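Putative enoyl-CoA hydratase/isomerase (Bordetella parapertussis, PDB 3ISA) probably acts on acyl-CoA thioesters as an enoyl-CoA hydratase or isomerase of the crotonase family, though its exact reaction and substrate are not established. Local coordinates at residues 53-58 with 102-107; 144-149 with 214-219; 38-43 with 88-93. One frame throughout, in Å; residues are numbered along the deposited sequence.

Interaction 1 of 3, residues 53-58 with 102-107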
ATOM      1  N   LEU D  53     -10.345  14.756  26.246  1.00 16.83           N
ATOM      2  CA  LEU D  53      -9.009  14.406  26.721  1.00 17.45           C
ATOM      3  C   LEU D  53      -9.031  13.179  27.637  1.00 20.13           C
ATOM      4  O   LEU D  53      -9.804  13.123  28.613  1.00 19.90           O
ATOM      5  CB  LEU D  53      -8.393  15.585  27.485  1.00 16.73           C
ATOM      6  CG  LEU D  53      -7.053  15.304  28.177  1.00 15.67           C
ATOM      7  CD1 LEU D  53      -5.911  15.157  27.149  1.00 20.51           C
ATOM      8  CD2 LEU D  53      -6.716  16.407  29.186  1.00 16.62           C
ATOM      9  N   LEU D  54      -8.191  12.201  27.325  1.00 17.40           N
ATOM     10  CA  LEU D  54      -7.927  11.085  28.237  1.00 14.67           C
ATOM     11  C   LEU D  54      -6.569  11.277  28.865  1.00 20.93           C
ATOM     12  O   LEU D  54      -5.550  11.416  28.156  1.00 18.84           O
ATOM     13  CB  LEU D  54      -7.936   9.740  27.492  1.00 20.13           C
ATOM     14  CG  LEU D  54      -9.101   9.502  26.532  1.00 20.70           C
ATOM     15  CD1 LEU D  54      -9.050   8.086  25.925  1.00 20.52           C
ATOM     16  CD2 LEU D  54     -10.442   9.773  27.214  1.00 21.19           C
ATOM     17  N   VAL D  55      -6.548  11.275  30.194  1.00 16.77           N
ATOM     18  CA  VAL D  55      -5.301  11.380  30.952  1.00 16.46           C
ATOM     19  C   VAL D  55      -4.950  10.022  31.587  1.00 17.47           C
ATOM     20  O   VAL D  55      -5.807   9.359  32.194  1.00 20.46           O
ATOM     21  CB  VAL D  55      -5.381  12.482  32.052  1.00 22.11           C
ATOM     22  CG1 VAL D  55      -4.077  12.549  32.860  1.00 19.93           C
ATOM     23  CG2 VAL D  55      -5.728  13.837  31.438  1.00 20.45           C
ATOM     24  N   PHE D  56      -3.698   9.595  31.415  1.00 16.81           N
ATOM     25  CA  PHE D  56      -3.201   8.367  32.032  1.00 16.52           C
ATOM     26  C   PHE D  56      -2.092   8.629  33.056  1.00 20.80           C
ATOM     27  O   PHE D  56      -1.081   9.263  32.751  1.00 20.30           O
ATOM     28  CB  PHE D  56      -2.700   7.398  30.962  1.00 16.70           C
ATOM     29  CG  PHE D  56      -3.787   6.924  30.034  1.00 18.87           C
ATOM     30  CD1 PHE D  56      -4.478   5.742  30.315  1.00 21.35           C
ATOM     31  CD2 PHE D  56      -4.125   7.659  28.893  1.00 20.03           C
ATOM     32  CE1 PHE D  56      -5.485   5.300  29.480  1.00 18.97           C
ATOM     33  CE2 PHE D  56      -5.149   7.217  28.030  1.00 21.66           C
ATOM     34  CZ  PHE D  56      -5.822   6.031  28.334  1.00 17.77           C
ATOM     35  N   ALA D  57      -2.283   8.101  34.262  1.00 19.79           N
ATOM     36  CA  ALA D  57      -1.316   8.296  35.343  1.00 21.88           C
ATOM     37  C   ALA D  57      -1.252   7.043  36.198  1.00 22.10           C
ATOM     38  O   ALA D  57      -2.098   6.168  36.077  1.00 21.74           O
ATOM     39  CB  ALA D  57      -1.695   9.512  36.185  1.00 24.95           C
ATOM     40  N   GLY D  58      -0.235   6.946  37.048  1.00 18.67           N
ATOM     41  CA  GLY D  58      -0.115   5.818  37.949  1.00 20.81           C
ATOM     42  C   GLY D  58      -0.065   6.264  39.395  1.00 24.70           C
ATOM     43  O   GLY D  58       0.614   7.238  39.710  1.00 22.88           O
ATOM     44  N   LEU D 102      -3.026  12.099  26.995  1.00 20.12           N
ATOM     45  CA  LEU D 102      -1.916  12.632  27.767  1.00 17.81           C
ATOM     46  C   LEU D 102      -1.458  11.592  28.786  1.00 19.04           C
ATOM     47  O   LEU D 102      -2.261  11.060  29.562  1.00 18.74           O
ATOM     48  CB  LEU D 102      -2.334  13.941  28.475  1.00 13.59           C
ATOM     49  CG  LEU D 102      -1.442  14.530  29.594  1.00 19.71           C
ATOM     50  CD1 LEU D 102      -0.108  14.950  29.040  1.00 22.56           C
ATOM     51  CD2 LEU D 102      -2.101  15.729  30.259  1.00 22.64           C
ATOM     52  N   ALA D 103      -0.163  11.321  28.815  1.00 17.15           N
ATOM     53  CA  ALA D 103       0.371  10.396  29.799  1.00 15.28           C
ATOM     54  C   ALA D 103       1.399  11.114  30.665  1.00 19.44           C
ATOM     55  O   ALA D 103       2.146  11.956  30.177  1.00 22.39           O
ATOM     56  CB  ALA D 103       0.978   9.195  29.134  1.00 18.05           C
ATOM     57  N   LEU D 104       1.425  10.757  31.942  1.00 17.05           N
ATOM     58  CA  LEU D 104       2.285  11.400  32.916  1.00 19.71           C
ATOM     59  C   LEU D 104       2.994  10.308  33.700  1.00 22.17           C
ATOM     60  O   LEU D 104       2.365   9.599  34.497  1.00 21.76           O
ATOM     61  CB  LEU D 104       1.448  12.281  33.851  1.00 23.38           C
ATOM     62  CG  LEU D 104       0.669  13.445  33.227  1.00 18.44           C
ATOM     63  CD1 LEU D 104      -0.424  13.922  34.191  1.00 25.84           C
ATOM     64  CD2 LEU D 104       1.578  14.589  32.808  1.00 22.81           C
ATOM     65  N   ALA D 105       4.287  10.133  33.422  1.00 22.14           N
ATOM     66  CA  ALA D 105       5.055   9.018  33.980  1.00 23.06           C
ATOM     67  C   ALA D 105       6.006   9.490  35.063  1.00 25.58           C
ATOM     68  O   ALA D 105       6.510  10.613  35.010  1.00 22.97           O
ATOM     69  CB  ALA D 105       5.853   8.314  32.910  1.00 27.32           C
ATOM     70  N   HIS D 106       6.241   8.611  36.029  1.00 25.40           N
ATOM     71  CA  HIS D 106       7.226   8.831  37.066  1.00 26.71           C
ATOM     72  C   HIS D 106       7.774   7.471  37.445  1.00 27.47           C
ATOM     73  O   HIS D 106       7.217   6.453  37.030  1.00 25.04           O
ATOM     74  CB  HIS D 106       6.637   9.612  38.263  1.00 27.92           C
ATOM     75  CG  HIS D 106       5.572   8.881  39.031  1.00 24.15           C
ATOM     76  ND1 HIS D 106       4.338   8.579  38.500  1.00 28.76           N
ATOM     77  CD2 HIS D 106       5.549   8.437  40.310  1.00 23.32           C
ATOM     78  CE1 HIS D 106       3.612   7.951  39.408  1.00 25.41           C
ATOM     79  NE2 HIS D 106       4.324   7.849  40.515  1.00 26.48           N
ATOM     80  N   GLY D 107       8.894   7.444  38.171  1.00 23.45           N
ATOM     81  CA  GLY D 107       9.464   6.188  38.641  1.00 24.71           C
ATOM     82  C   GLY D 107       9.967   5.293  37.513  1.00 24.67           C
ATOM     83  O   GLY D 107      10.175   5.755  36.374  1.00 24.35           O
TER
HETATM   84  O   HOH W   1       1.737   8.893  37.015  1.00 34.50           O
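F56 and A103 face each other across two parallel strands at the centre of the crotonase fold. The strand axes come within 4.7 Å and differ by 14° in direction. Backbone hydrogen bonds make the pairing. L102 is gripped twice: its N donates to L54 O at 2.9 Å, and its O accepts from F56 N at 2.8 Å. The next bond runs from L104 N to F56 O at 3.0 Å. F56 thus uses its N-H and C=O on the same neighbouring strand, bonding the residues that flank A103, as in regular parallel pairing. V55 CA and A103 CA add CA-H...O contacts to L102 O and F56 O.

Beyond the last direct bond the strands part, and a water bridges the gap. It accepts from G58 N and donates to L104 O at 2.7 Å. H106 ND1 gives it a third, weak bond. H106 CG sits between the backbone N and the carbonyl carbon (chi1 66°), which swings the imidazole back to G58. Its CE1 lies 3.1 Å from G58 O, with that oxygen in the ring plane. H106 NE2 is bonded to G60 O.

On the face of V55 and L102, L53 CD1 meets L102 CB at 4.0 Å, and V55 CG1 meets L104 CD1 at 4.1 Å. With L102 CG anti to its backbone N (chi1 167°), its CD2 lies beside V55 CG2. On the other face F56 CB meets A103 CB, and the F56 ring lies beside them.

Strand 17-22 continues the sheet beyond 53-58, and strand 122-125 beyond 100-105. Helix 186-197 packs on L53, L102 and L104. Across the sheet, helix 33-48 packs on L54 and F56, whose ring also lies nearly parallel to that of F20.

Interaction 2 of 3, residues 144-149 with 214-219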
ATOM      1  N   THR D 144       6.558  -2.161  18.983  1.00 20.06           N
ATOM      2  CA  THR D 144       7.824  -1.938  18.283  1.00 19.20           C
ATOM      3  C   THR D 144       7.744  -0.828  17.231  1.00 15.32           C
ATOM      4  O   THR D 144       8.535   0.129  17.263  1.00 16.48           O
ATOM      5  CB  THR D 144       8.369  -3.279  17.682  1.00 15.57           C
ATOM      6  OG1 THR D 144       8.385  -4.305  18.696  1.00 21.06           O
ATOM      7  CG2 THR D 144       9.773  -3.061  17.097  1.00 20.72           C
ATOM      8  N   ARG D 145       6.783  -0.937  16.314  1.00 15.83           N
ATOM      9  CA  ARG D 145       6.639   0.046  15.243  1.00 14.74           C
ATOM     10  C   ARG D 145       6.181   1.403  15.751  1.00 19.44           C
ATOM     11  O   ARG D 145       6.616   2.432  15.223  1.00 20.29           O
ATOM     12  CB  ARG D 145       5.652  -0.446  14.187  1.00 14.97           C
ATOM     13  CG  ARG D 145       6.176  -1.628  13.372  1.00 15.03           C
ATOM     14  CD  ARG D 145       5.328  -1.792  12.125  1.00 21.43           C
ATOM     15  NE  ARG D 145       5.695  -2.987  11.358  1.00 24.57           N
ATOM     16  CZ  ARG D 145       5.266  -4.217  11.610  1.00 30.51           C
ATOM     17  NH1 ARG D 145       4.451  -4.458  12.655  1.00 20.75           N
ATOM     18  NH2 ARG D 145       5.670  -5.213  10.823  1.00 19.61           N
ATOM     19  N   ARG D 146       5.309   1.406  16.765  1.00 17.95           N
ATOM     20  CA  ARG D 146       4.883   2.677  17.385  1.00 16.20           C
ATOM     21  C   ARG D 146       6.047   3.390  18.035  1.00 15.59           C
ATOM     22  O   ARG D 146       6.177   4.623  17.907  1.00 15.18           O
ATOM     23  CB  ARG D 146       3.725   2.492  18.377  1.00 19.93           C
ATOM     24  CG  ARG D 146       2.351   2.279  17.676  1.00 18.78           C
ATOM     25  CD  ARG D 146       1.147   2.240  18.677  1.00 20.25           C
ATOM     26  NE  ARG D 146       1.372   1.232  19.716  1.00 18.27           N
ATOM     27  CZ  ARG D 146       1.043  -0.058  19.629  1.00 19.58           C
ATOM     28  NH1 ARG D 146       0.391  -0.543  18.572  1.00 17.75           N
ATOM     29  NH2 ARG D 146       1.338  -0.865  20.633  1.00 16.05           N
ATOM     30  N   PHE D 147       6.908   2.638  18.710  1.00 15.75           N
ATOM     31  CA  PHE D 147       8.089   3.261  19.294  1.00 19.25           C
ATOM     32  C   PHE D 147       9.020   3.799  18.197  1.00 21.84           C
ATOM     33  O   PHE D 147       9.498   4.931  18.294  1.00 19.98           O
ATOM     34  CB  PHE D 147       8.792   2.311  20.253  1.00 15.61           C
ATOM     35  CG  PHE D 147       9.954   2.933  20.987  1.00 21.42           C
ATOM     36  CD1 PHE D 147       9.745   3.941  21.927  1.00 23.47           C
ATOM     37  CD2 PHE D 147      11.258   2.490  20.743  1.00 19.43           C
ATOM     38  CE1 PHE D 147      10.829   4.511  22.607  1.00 26.23           C
ATOM     39  CE2 PHE D 147      12.336   3.035  21.417  1.00 21.19           C
ATOM     40  CZ  PHE D 147      12.126   4.047  22.346  1.00 22.10           C
ATOM     41  N   ARG D 148       9.193   3.021  17.127  1.00 20.76           N
ATOM     42  CA  ARG D 148       9.929   3.451  15.939  1.00 20.12           C
ATOM     43  C   ARG D 148       9.410   4.775  15.339  1.00 21.41           C
ATOM     44  O   ARG D 148      10.198   5.679  15.058  1.00 20.48           O
ATOM     45  CB  ARG D 148       9.912   2.347  14.879  1.00 17.46           C
ATOM     46  CG  ARG D 148      10.599   2.736  13.564  1.00 20.12           C
ATOM     47  CD  ARG D 148      10.038   1.893  12.451  1.00 24.62           C
ATOM     48  NE  ARG D 148       8.637   2.207  12.176  1.00 26.48           N
ATOM     49  CZ  ARG D 148       7.866   1.478  11.375  1.00 29.31           C
ATOM     50  NH1 ARG D 148       8.365   0.394  10.775  1.00 23.93           N
ATOM     51  NH2 ARG D 148       6.603   1.830  11.163  1.00 25.84           N
ATOM     52  N   ASP D 149       8.090   4.886  15.194  1.00 18.96           N
ATOM     53  CA  ASP D 149       7.427   6.059  14.617  1.00 19.85           C
ATOM     54  C   ASP D 149       7.708   7.337  15.399  1.00 22.87           C
ATOM     55  O   ASP D 149       7.767   8.419  14.814  1.00 21.11           O
ATOM     56  CB  ASP D 149       5.923   5.827  14.516  1.00 15.96           C
ATOM     57  CG  ASP D 149       5.549   4.847  13.409  1.00 23.26           C
ATOM     58  OD1 ASP D 149       6.420   4.408  12.629  1.00 18.47           O
ATOM     59  OD2 ASP D 149       4.359   4.529  13.291  1.00 25.25           O
ATOM     60  N   ASP D 214      -0.034   7.299  11.495  1.00 23.90           N
ATOM     61  CA  ASP D 214       0.497   6.206  10.666  1.00 29.27           C
ATOM     62  C   ASP D 214      -0.155   4.907  11.165  1.00 24.87           C
ATOM     63  O   ASP D 214       0.264   4.350  12.184  1.00 34.68           O
ATOM     64  CB  ASP D 214       2.031   6.123  10.819  1.00 27.48           C
ATOM     65  CG  ASP D 214       2.686   5.183   9.809  1.00 34.85           C
ATOM     66  OD1 ASP D 214       1.964   4.571   8.990  1.00 31.49           O
ATOM     67  OD2 ASP D 214       3.936   5.071   9.832  1.00 34.34           O
ATOM     68  N   ASP D 215      -1.172   4.430  10.459  1.00 22.82           N
ATOM     69  CA  ASP D 215      -1.885   3.241  10.895  1.00 21.24           C
ATOM     70  C   ASP D 215      -1.199   1.968  10.367  1.00 25.83           C
ATOM     71  O   ASP D 215      -1.282   1.658   9.180  1.00 23.16           O
ATOM     72  CB  ASP D 215      -3.355   3.331  10.457  1.00 25.63           C
ATOM     73  CG  ASP D 215      -4.149   2.064  10.735  1.00 38.08           C
ATOM     74  OD1 ASP D 215      -3.680   1.188  11.493  1.00 21.60           O
ATOM     75  OD2 ASP D 215      -5.266   1.942  10.184  1.00 44.10           O
ATOM     76  N   HIS D 216      -0.521   1.249  11.258  1.00 22.78           N
ATOM     77  CA  HIS D 216      -0.048  -0.117  10.964  1.00 21.05           C
ATOM     78  C   HIS D 216      -0.559  -1.105  12.024  1.00 20.80           C
ATOM     79  O   HIS D 216       0.180  -1.996  12.465  1.00 17.45           O
ATOM     80  CB  HIS D 216       1.487  -0.167  10.802  1.00 19.00           C
ATOM     81  CG  HIS D 216       2.213   0.776  11.706  1.00 20.15           C
ATOM     82  ND1 HIS D 216       2.334   0.560  13.060  1.00 21.27           N
ATOM     83  CD2 HIS D 216       2.821   1.959  11.458  1.00 23.01           C
ATOM     84  CE1 HIS D 216       2.984   1.570  13.610  1.00 25.39           C
ATOM     85  NE2 HIS D 216       3.298   2.429  12.658  1.00 21.47           N
ATOM     86  N   ASP D 217      -1.834  -0.948  12.404  1.00 17.70           N
ATOM     87  CA  ASP D 217      -2.472  -1.748  13.462  1.00 14.38           C
ATOM     88  C   ASP D 217      -2.440  -3.265  13.167  1.00 15.16           C
ATOM     89  O   ASP D 217      -2.096  -4.061  14.035  1.00 17.72           O
ATOM     90  CB  ASP D 217      -3.923  -1.281  13.724  1.00 16.58           C
ATOM     91  CG  ASP D 217      -3.999   0.045  14.503  1.00 21.68           C
ATOM     92  OD1 ASP D 217      -2.988   0.490  15.079  1.00 19.75           O
ATOM     93  OD2 ASP D 217      -5.101   0.637  14.567  1.00 21.12           O
ATOM     94  N   ASP D 218      -2.798  -3.646  11.940  1.00 16.20           N
ATOM     95  CA  ASP D 218      -2.828  -5.068  11.587  1.00 17.37           C
ATOM     96  C   ASP D 218      -1.443  -5.693  11.609  1.00 17.90           C
ATOM     97  O   ASP D 218      -1.262  -6.756  12.191  1.00 16.19           O
ATOM     98  CB  ASP D 218      -3.499  -5.279  10.237  1.00 17.27           C
ATOM     99  CG  ASP D 218      -5.013  -5.165  10.314  1.00 25.68           C
ATOM    100  OD1 ASP D 218      -5.546  -4.914  11.410  1.00 19.30           O
ATOM    101  OD2 ASP D 218      -5.672  -5.325   9.270  1.00 20.66           O
ATOM    102  N   ALA D 219      -0.467  -5.006  11.026  1.00 13.69           N
ATOM    103  CA  ALA D 219       0.924  -5.447  11.103  1.00 18.58           C
ATOM    104  C   ALA D 219       1.396  -5.588  12.549  1.00 18.62           C
ATOM    105  O   ALA D 219       2.051  -6.578  12.884  1.00 17.33           O
ATOM    106  CB  ALA D 219       1.835  -4.500  10.313  1.00 17.77           C
TER
HETATM  107  O   HOH W   2       4.420  -7.811  11.045  1.00 23.57           O
HETATM  108  O   HOH W   3      -0.397   0.512  15.949  1.00 30.05           O
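Two first torsions bring H216 and D149 together. H216 CG stands between its backbone N and carbonyl carbon (chi1 35°), while D149 CG is anti to its own carbonyl carbon (chi1 -73°). The result is a His-carboxylate hydrogen bond between the N-cap residue of helix 217-229 and D149, an exposed residue of helix 144-151. H216 NE2 donates to D149 OD2 at a modelled 2.4 Å, very short and so doubtful. The oxygen lies near the plane of the imidazole, but the carboxylate is turned 66° from it. H216 ND1 is bonded to D220, so a carboxylate meets each ring nitrogen.

R148 grips D149 OD1 side-on with NE and NH2, at 3.2 and 3.0 Å, both from the same face of the carboxylate. D214 OD2 also lies 3.5 Å from D149 OD2; this pair of like charges may be eased by R148 and H216.

R145 CD makes a CH-pi contact over one face of the imidazole, 4.2 Å from the ring centroid. The extended chain then carries the guanidinium to D220, with A219 CB over one face. R145 and R148 also pack on V211 of a neighbouring subunit, and D218 forms a salt bridge with R226 of another. An Asx turn, D215 OD1 to D217 N, precedes the helix. R146 NH1, salt-bridged to E88, also donates at 2.9 Å to a water, which bonds D217 OD1 at 2.7 Å.

Interaction 3 of 3, residues 38-43 with 88-93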
ATOM      1  N   ALA D  38     -10.338  -3.486  32.478  1.00 16.13           N
ATOM      2  CA  ALA D  38     -10.865  -2.242  33.026  1.00 19.88           C
ATOM      3  C   ALA D  38     -10.478  -1.021  32.179  1.00 18.48           C
ATOM      4  O   ALA D  38     -11.295  -0.108  31.982  1.00 14.61           O
ATOM      5  CB  ALA D  38     -10.370  -2.062  34.456  1.00 20.01           C
ATOM      6  N   LEU D  39      -9.232  -1.008  31.700  1.00 17.53           N
ATOM      7  CA  LEU D  39      -8.747   0.047  30.826  1.00 18.06           C
ATOM      8  C   LEU D  39      -9.470   0.033  29.482  1.00 14.51           C
ATOM      9  O   LEU D  39      -9.890   1.061  29.004  1.00 16.52           O
ATOM     10  CB  LEU D  39      -7.244  -0.087  30.617  1.00 16.13           C
ATOM     11  CG  LEU D  39      -6.427   0.503  31.783  1.00 16.12           C
ATOM     12  CD1 LEU D  39      -5.028  -0.156  31.858  1.00 19.82           C
ATOM     13  CD2 LEU D  39      -6.328   2.016  31.703  1.00 17.17           C
ATOM     14  N   ILE D  40      -9.635  -1.148  28.905  1.00 16.20           N
ATOM     15  CA  ILE D  40     -10.349  -1.290  27.651  1.00 12.97           C
ATOM     16  C   ILE D  40     -11.800  -0.788  27.774  1.00 17.26           C
ATOM     17  O   ILE D  40     -12.253  -0.025  26.917  1.00 17.84           O
ATOM     18  CB  ILE D  40     -10.292  -2.763  27.145  1.00 15.45           C
ATOM     19  CG1 ILE D  40      -8.879  -3.072  26.602  1.00 16.77           C
ATOM     20  CG2 ILE D  40     -11.299  -2.990  26.052  1.00 20.44           C
ATOM     21  CD1 ILE D  40      -8.595  -4.531  26.300  1.00 18.34           C
ATOM     22  N   ASP D  41     -12.500  -1.228  28.830  1.00 19.01           N
ATOM     23  CA  ASP D  41     -13.858  -0.767  29.111  0.50 19.14           C
ATOM     24  C   ASP D  41     -13.944   0.756  29.266  1.00 18.95           C
ATOM     25  O   ASP D  41     -14.815   1.396  28.656  1.00 15.87           O
ATOM     26  CB  ASP D  41     -14.406  -1.490  30.346  0.50 16.62           C
ATOM     27  CG  ASP D  41     -14.730  -2.959  30.073  0.50 13.62           C
ATOM     28  OD1 ASP D  41     -14.724  -3.376  28.888  0.50 35.24           O
ATOM     29  OD2 ASP D  41     -15.000  -3.703  31.037  0.50 33.34           O
ATOM     30  N   GLY D  42     -13.028   1.329  30.061  1.00 16.76           N
ATOM     31  CA  GLY D  42     -12.983   2.772  30.299  1.00 18.80           C
ATOM     32  C   GLY D  42     -12.714   3.583  29.038  1.00 17.20           C
ATOM     33  O   GLY D  42     -13.391   4.585  28.782  1.00 16.85           O
ATOM     34  N   VAL D  43     -11.713   3.156  28.263  1.00 15.82           N
ATOM     35  CA  VAL D  43     -11.383   3.791  26.974  1.00 16.57           C
ATOM     36  C   VAL D  43     -12.558   3.714  25.981  1.00 19.17           C
ATOM     37  O   VAL D  43     -12.901   4.721  25.354  1.00 20.23           O
ATOM     38  CB  VAL D  43     -10.046   3.235  26.381  1.00 15.46           C
ATOM     39  CG1 VAL D  43      -9.840   3.731  24.986  1.00 16.32           C
ATOM     40  CG2 VAL D  43      -8.852   3.681  27.279  1.00 20.16           C
ATOM     41  N   GLU D  88      -2.254  -5.441  23.465  1.00 14.21           N
ATOM     42  CA  GLU D  88      -2.078  -4.772  22.157  1.00 16.35           C
ATOM     43  C   GLU D  88      -3.382  -4.148  21.643  1.00 16.50           C
ATOM     44  O   GLU D  88      -3.355  -3.067  21.061  1.00 16.67           O
ATOM     45  CB  GLU D  88      -1.463  -5.718  21.114  1.00 20.96           C
ATOM     46  CG  GLU D  88      -1.226  -5.115  19.690  1.00 17.86           C
ATOM     47  CD  GLU D  88      -0.277  -3.888  19.653  1.00 24.11           C
ATOM     48  OE1 GLU D  88       0.329  -3.519  20.682  1.00 22.74           O
ATOM     49  OE2 GLU D  88      -0.142  -3.279  18.572  1.00 23.53           O
ATOM     50  N   MET D  89      -4.518  -4.814  21.879  1.00 14.61           N
ATOM     51  CA  MET D  89      -5.801  -4.258  21.491  1.00 12.29           C
ATOM     52  C   MET D  89      -6.063  -2.929  22.251  1.00 16.85           C
ATOM     53  O   MET D  89      -6.488  -1.933  21.656  1.00 16.64           O
ATOM     54  CB  MET D  89      -6.927  -5.292  21.636  1.00 16.13           C
ATOM     55  CG  MET D  89      -6.857  -6.437  20.567  1.00 18.65           C
ATOM     56  SD  MET D  89      -8.071  -7.787  20.778  1.00 10.50           S
ATOM     57  CE  MET D  89      -9.522  -6.990  20.139  1.00 21.97           C
ATOM     58  N   LEU D  90      -5.735  -2.914  23.539  1.00 15.57           N
ATOM     59  CA  LEU D  90      -5.811  -1.707  24.349  1.00 17.80           C
ATOM     60  C   LEU D  90      -4.904  -0.593  23.803  1.00 14.93           C
ATOM     61  O   LEU D  90      -5.358   0.552  23.640  1.00 13.44           O
ATOM     62  CB  LEU D  90      -5.449  -2.004  25.810  1.00 15.23           C
ATOM     63  CG  LEU D  90      -5.300  -0.755  26.702  1.00 17.83           C
ATOM     64  CD1 LEU D  90      -6.617   0.060  26.838  1.00 16.94           C
ATOM     65  CD2 LEU D  90      -4.697  -1.113  28.070  1.00 21.70           C
ATOM     66  N   LEU D  91      -3.653  -0.933  23.503  1.00 15.88           N
ATOM     67  CA  LEU D  91      -2.681   0.060  23.012  1.00 15.20           C
ATOM     68  C   LEU D  91      -3.156   0.696  21.694  1.00 17.38           C
ATOM     69  O   LEU D  91      -3.032   1.901  21.479  1.00 16.03           O
ATOM     70  CB  LEU D  91      -1.296  -0.592  22.863  1.00 10.14           C
ATOM     71  CG  LEU D  91      -0.700  -1.152  24.156  1.00 14.78           C
ATOM     72  CD1 LEU D  91       0.599  -1.898  23.874  1.00 17.05           C
ATOM     73  CD2 LEU D  91      -0.500  -0.024  25.169  1.00 18.99           C
ATOM     74  N   GLN D  92      -3.742  -0.127  20.830  1.00 16.22           N
ATOM     75  CA  GLN D  92      -4.241   0.368  19.561  1.00 18.12           C
ATOM     76  C   GLN D  92      -5.447   1.301  19.743  1.00 19.37           C
ATOM     77  O   GLN D  92      -5.575   2.301  19.028  1.00 18.39           O
ATOM     78  CB  GLN D  92      -4.533  -0.814  18.624  1.00 18.29           C
ATOM     79  CG  GLN D  92      -3.224  -1.504  18.174  1.00 12.06           C
ATOM     80  CD  GLN D  92      -3.441  -2.583  17.133  1.00 18.28           C
ATOM     81  OE1 GLN D  92      -4.551  -2.748  16.599  1.00 19.43           O
ATOM     82  NE2 GLN D  92      -2.377  -3.315  16.821  1.00 19.14           N
ATOM     83  N   ARG D  93      -6.317   0.987  20.706  1.00 19.93           N
ATOM     84  CA  ARG D  93      -7.457   1.838  21.034  1.00 18.86           C
ATOM     85  C   ARG D  93      -6.993   3.197  21.556  1.00 16.52           C
ATOM     86  O   ARG D  93      -7.516   4.225  21.147  1.00 17.21           O
ATOM     87  CB  ARG D  93      -8.334   1.166  22.089  1.00 20.01           C
ATOM     88  CG  ARG D  93      -9.366   0.222  21.516  1.00 26.78           C
ATOM     89  CD  ARG D  93      -9.610  -0.869  22.517  1.00 30.17           C
ATOM     90  NE  ARG D  93     -11.001  -1.302  22.606  1.00 36.53           N
ATOM     91  CZ  ARG D  93     -11.493  -2.374  22.004  1.00 31.33           C
ATOM     92  NH1 ARG D  93     -12.762  -2.696  22.182  1.00 33.46           N
ATOM     93  NH2 ARG D  93     -10.723  -3.128  21.230  1.00 29.71           N
TER
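Helices 33-48 and 77-95 run side by side, 28° apart in direction and 9.8 Å between axes, and come closest where the CA atoms of I40 and L90 lie 5.6 Å apart. L90 is the central side chain. Its CG is anti to the backbone N (chi1 172°), which sends both methyls toward the other helix. CD2 rests on L39 CB at 3.7 Å, and CD1 lies close to the same atom. I40 meets L90 nearer its root, with I40 CG1 on L90 CB at 3.7 Å. One turn further along, V43 CG2 approaches L90 CD1 at 4.3 Å. L39, I40 and V43 share one side of helix 33-48.

R93 closes the partly exposed edge of the contact. Its aliphatic base touches V43, CB to CG1, at 4.2 Å. The chain bends at chi2 and chi3 and crosses I40 at about a right angle. I40 CG2 lies over one face of the guanidinium, 3.8 Å from R93 NE. The charge is met by D44, which forms a salt bridge with R93 NE.

The two helices belong to successive beta-alpha-beta crossovers, joining strands 17-22, 53-58 and 100-105. L39 and A38 touch L9 of strand 9-13. On the far side of helix 77-95, E88 and Q92 are hydrogen-bonded to each other. They face helix 217-229 and R146 of helix 144-151, and Q92 also bonds R226 of a neighbouring subunit.

How the interactions relate
Interactions 1 and 3 are buried, and they meet where helix 33-48 lies on the sheet. Interaction 1 is built on main-chain hydrogen bonds within the sheet. Interaction 3 is built on apolar side chains between two helices, one of which packs on that sheet. Interaction 2 lies at the surface, on the opposite side of the chain's centre from interaction 1, and relies on charged and polar groups. Helix 77-95 links it to interaction 3: E88 OE2 forms a salt bridge with R146 NH1, and Q92 NE2 probably bonds D217 O. Interactions 2 and 3 both also reach the same neighbouring subunit, whereas no other chain touches interaction 1.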